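Local coordinates for uric acid degradation bifunctional protein PucL (Bacillus subtilis, PDB 6A4M) that probably catalyses the oxidation of urate, as the uricase part of a bifunctional enzyme of uric acid degradation, at residues M102-L107 and V143-R148. Residues are numbered along the deposited sequence; the frame is centred on the assembly and turned at random.
Sequences MDTITL and VLKAER
Ile105 and Ala146 face each other as a hydrogen-bonded pair of an antiparallel sheet, where segments 104-107 and 143-148, parts of strands 104-121 and 139-148, run at 174° within the tunnelling-fold (T-fold) architecture of uricases. Two bonds close this pair, Ile105 N to Ala146 O and Ala146 N to Ile105 O, both 3.0 Å; Leu107 and Leu144 repeat the pattern. All four residues are buried: Ile105 CG2 lies 4.1 Å from Ala146 CB, and helix 84-98 covers this face through Phe95 and Ala92. The other face, with Thr104, Thr106, Lys145 and Glu147, is partly exposed. There the extended Lys145 chain slants across two threonines, its CG 3.3 Å from Thr106 OG1 and its CE 3.6 Å from Thr104 CG2. At the end of strand 139-148, Arg148 bends at chi3 (-60°) toward Met102, just before strand 104-121, and its NH2 also bonds Leu96 O. Replacing Arg148 by an alanine would probably leave Met102 O without its two side-chain donors and Asp103 without its distant positive charge. That charge pair is long, Asp103 OD1 to Arg148 NE 3.9 Å, with carboxylate and guanidinium planes 82° apart. The grip on Met102 O is side-on and near the guanidinium plane: Arg148 NH2 at 2.8 Å, NE at 3.2 Å.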
ATOM      1  N   MET A 102      28.455  -0.611   7.914  1.00 56.09           N
ATOM      2  CA  MET A 102      27.291  -0.790   7.049  1.00 55.92           C
ATOM      3  C   MET A 102      27.359   0.145   5.840  1.00 54.94           C
ATOM      4  O   MET A 102      27.474   1.360   6.002  1.00 54.41           O
ATOM      5  CB  MET A 102      26.018  -0.500   7.847  1.00 56.56           C
ATOM      6  CG  MET A 102      24.714  -0.742   7.107  1.00 57.18           C
ATOM      7  SD  MET A 102      23.310  -0.068   8.009  1.00 57.53           S
ATOM      8  CE  MET A 102      23.442  -0.953   9.562  1.00 55.78           C
ATOM      9  N   ASP A 103      27.280  -0.433   4.640  1.00 54.21           N
ATOM     10  CA  ASP A 103      27.289   0.323   3.378  1.00 54.15           C
ATOM     11  C   ASP A 103      25.912   0.394   2.699  1.00 51.57           C
ATOM     12  O   ASP A 103      25.563   1.425   2.122  1.00 52.11           O
ATOM     13  CB  ASP A 103      28.310  -0.287   2.406  1.00 55.56           C
ATOM     14  CG  ASP A 103      29.733  -0.280   2.961  1.00 56.92           C
ATOM     15  OD1 ASP A 103      30.097   0.663   3.698  1.00 58.46           O
ATOM     16  OD2 ASP A 103      30.494  -1.223   2.658  1.00 58.05           O
ATOM     17  N   THR A 104      25.149  -0.697   2.760  1.00 49.05           N
ATOM     18  CA  THR A 104      23.827  -0.792   2.134  1.00 46.74           C
ATOM     19  C   THR A 104      22.771  -1.175   3.173  1.00 43.85           C
ATOM     20  O   THR A 104      23.074  -1.871   4.149  1.00 44.70           O
ATOM     21  CB  THR A 104      23.827  -1.854   1.014  1.00 47.53           C
ATOM     22  OG1 THR A 104      24.983  -1.685   0.189  1.00 48.40           O
ATOM     23  CG2 THR A 104      22.580  -1.739   0.139  1.00 49.46           C
ATOM     24  N   ILE A 105      21.540  -0.711   2.961  1.00 39.68           N
ATOM     25  CA  ILE A 105      20.393  -1.125   3.772  1.00 37.76           C
ATOM     26  C   ILE A 105      19.120  -1.184   2.920  1.00 36.30           C
ATOM     27  O   ILE A 105      18.835  -0.261   2.159  1.00 35.43           O
ATOM     28  CB  ILE A 105      20.186  -0.218   5.015  1.00 37.16           C
ATOM     29  CG1 ILE A 105      19.052  -0.759   5.900  1.00 37.31           C
ATOM     30  CG2 ILE A 105      19.910   1.229   4.622  1.00 36.78           C
ATOM     31  CD1 ILE A 105      19.044  -0.192   7.305  1.00 37.48           C
ATOM     32  N   THR A 106      18.381  -2.286   3.044  1.00 35.09           N
ATOM     33  CA  THR A 106      17.071  -2.437   2.416  1.00 34.15           C
ATOM     34  C   THR A 106      16.046  -2.630   3.525  1.00 32.92           C
ATOM     35  O   THR A 106      16.151  -3.578   4.307  1.00 32.05           O
ATOM     36  CB  THR A 106      17.022  -3.650   1.461  1.00 34.17           C
ATOM     37  OG1 THR A 106      18.154  -3.623   0.585  1.00 34.28           O
ATOM     38  CG2 THR A 106      15.742  -3.636   0.628  1.00 33.95           C
ATOM     39  N   LEU A 107      15.073  -1.722   3.593  1.00 32.05           N
ATOM     40  CA  LEU A 107      13.983  -1.803   4.562  1.00 32.17           C
ATOM     41  C   LEU A 107      12.656  -2.051   3.856  1.00 32.19           C
ATOM     42  O   LEU A 107      12.360  -1.419   2.843  1.00 32.20           O
ATOM     43  CB  LEU A 107      13.902  -0.516   5.375  1.00 32.31           C
ATOM     44  CG  LEU A 107      14.945  -0.416   6.486  1.00 32.71           C
ATOM     45  CD1 LEU A 107      15.228   1.035   6.839  1.00 33.21           C
ATOM     46  CD2 LEU A 107      14.507  -1.189   7.720  1.00 33.09           C
ATOM     47  N   VAL A 143       8.864  -0.144   0.408  1.00 32.34           N
ATOM     48  CA  VAL A 143      10.247  -0.597   0.331  1.00 32.77           C
ATOM     49  C   VAL A 143      11.148   0.625   0.167  1.00 33.51           C
ATOM     50  O   VAL A 143      10.814   1.559  -0.566  1.00 33.70           O
ATOM     51  CB  VAL A 143      10.458  -1.571  -0.850  1.00 32.51           C
ATOM     52  CG1 VAL A 143      11.900  -2.071  -0.900  1.00 32.39           C
ATOM     53  CG2 VAL A 143       9.480  -2.734  -0.743  1.00 32.64           C
ATOM     54  N   LEU A 144      12.281   0.615   0.861  1.00 34.71           N
ATOM     55  CA  LEU A 144      13.278   1.670   0.742  1.00 35.82           C
ATOM     56  C   LEU A 144      14.664   1.054   0.748  1.00 37.02           C
ATOM     57  O   LEU A 144      14.994   0.287   1.654  1.00 36.04           O
ATOM     58  CB  LEU A 144      13.155   2.652   1.906  1.00 36.22           C
ATOM     59  CG  LEU A 144      14.115   3.848   1.912  1.00 36.16           C
ATOM     60  CD1 LEU A 144      13.770   4.827   0.802  1.00 36.57           C
ATOM     61  CD2 LEU A 144      14.073   4.545   3.255  1.00 36.32           C
ATOM     62  N   LYS A 145      15.466   1.404  -0.257  1.00 39.95           N
ATOM     63  CA  LYS A 145      16.855   0.968  -0.340  1.00 42.17           C
ATOM     64  C   LYS A 145      17.760   2.199  -0.366  1.00 44.15           C
ATOM     65  O   LYS A 145      17.579   3.080  -1.210  1.00 44.72           O
ATOM     66  CB  LYS A 145      17.076   0.100  -1.582  1.00 43.05           C
ATOM     67  CG  LYS A 145      18.157  -0.944  -1.375  1.00 44.49           C
ATOM     68  CD  LYS A 145      18.796  -1.452  -2.658  1.00 45.32           C
ATOM     69  CE  LYS A 145      20.046  -2.269  -2.341  1.00 45.92           C
ATOM     70  NZ  LYS A 145      20.409  -3.221  -3.426  1.00 46.02           N
ATOM     71  N   ALA A 146      18.722   2.255   0.558  1.00 45.82           N
ATOM     72  CA  ALA A 146      19.647   3.385   0.682  1.00 47.29           C
ATOM     73  C   ALA A 146      21.099   2.910   0.755  1.00 49.93           C
ATOM     74  O   ALA A 146      21.392   1.883   1.372  1.00 47.54           O
ATOM     75  CB  ALA A 146      19.300   4.212   1.906  1.00 46.75           C
ATOM     76  N   GLU A 147      21.997   3.674   0.129  1.00 55.40           N
ATOM     77  CA  GLU A 147      23.427   3.343   0.053  1.00 59.48           C
ATOM     78  C   GLU A 147      24.305   4.479   0.568  1.00 62.53           C
ATOM     79  O   GLU A 147      23.874   5.632   0.641  1.00 61.90           O
ATOM     80  CB  GLU A 147      23.825   3.016  -1.392  1.00 60.71           C
ATOM     81  CG  GLU A 147      23.528   1.583  -1.809  1.00 62.25           C
ATOM     82  CD  GLU A 147      23.852   1.298  -3.270  1.00 63.74           C
ATOM     83  OE1 GLU A 147      24.777   1.930  -3.830  1.00 62.57           O
ATOM     84  OE2 GLU A 147      23.176   0.426  -3.860  1.00 65.02           O
ATOM     85  N   ARG A 148      25.540   4.127   0.919  1.00 67.83           N
ATOM     86  CA  ARG A 148      26.574   5.090   1.292  1.00 71.77           C
ATOM     87  C   ARG A 148      27.416   5.415   0.055  1.00 75.24           C
ATOM     88  O   ARG A 148      28.080   4.529  -0.490  1.00 76.76           O
ATOM     89  CB  ARG A 148      27.459   4.502   2.397  1.00 72.36           C
ATOM     90  CG  ARG A 148      28.432   5.487   3.026  1.00 72.35           C
ATOM     91  CD  ARG A 148      29.410   4.786   3.958  1.00 72.21           C
ATOM     92  NE  ARG A 148      28.749   4.095   5.068  1.00 71.45           N
ATOM     93  CZ  ARG A 148      28.203   4.683   6.137  1.00 70.09           C
ATOM     94  NH1 ARG A 148      28.203   6.010   6.281  1.00 69.69           N
ATOM     95  NH2 ARG A 148      27.639   3.931   7.081  1.00 68.95           N
TER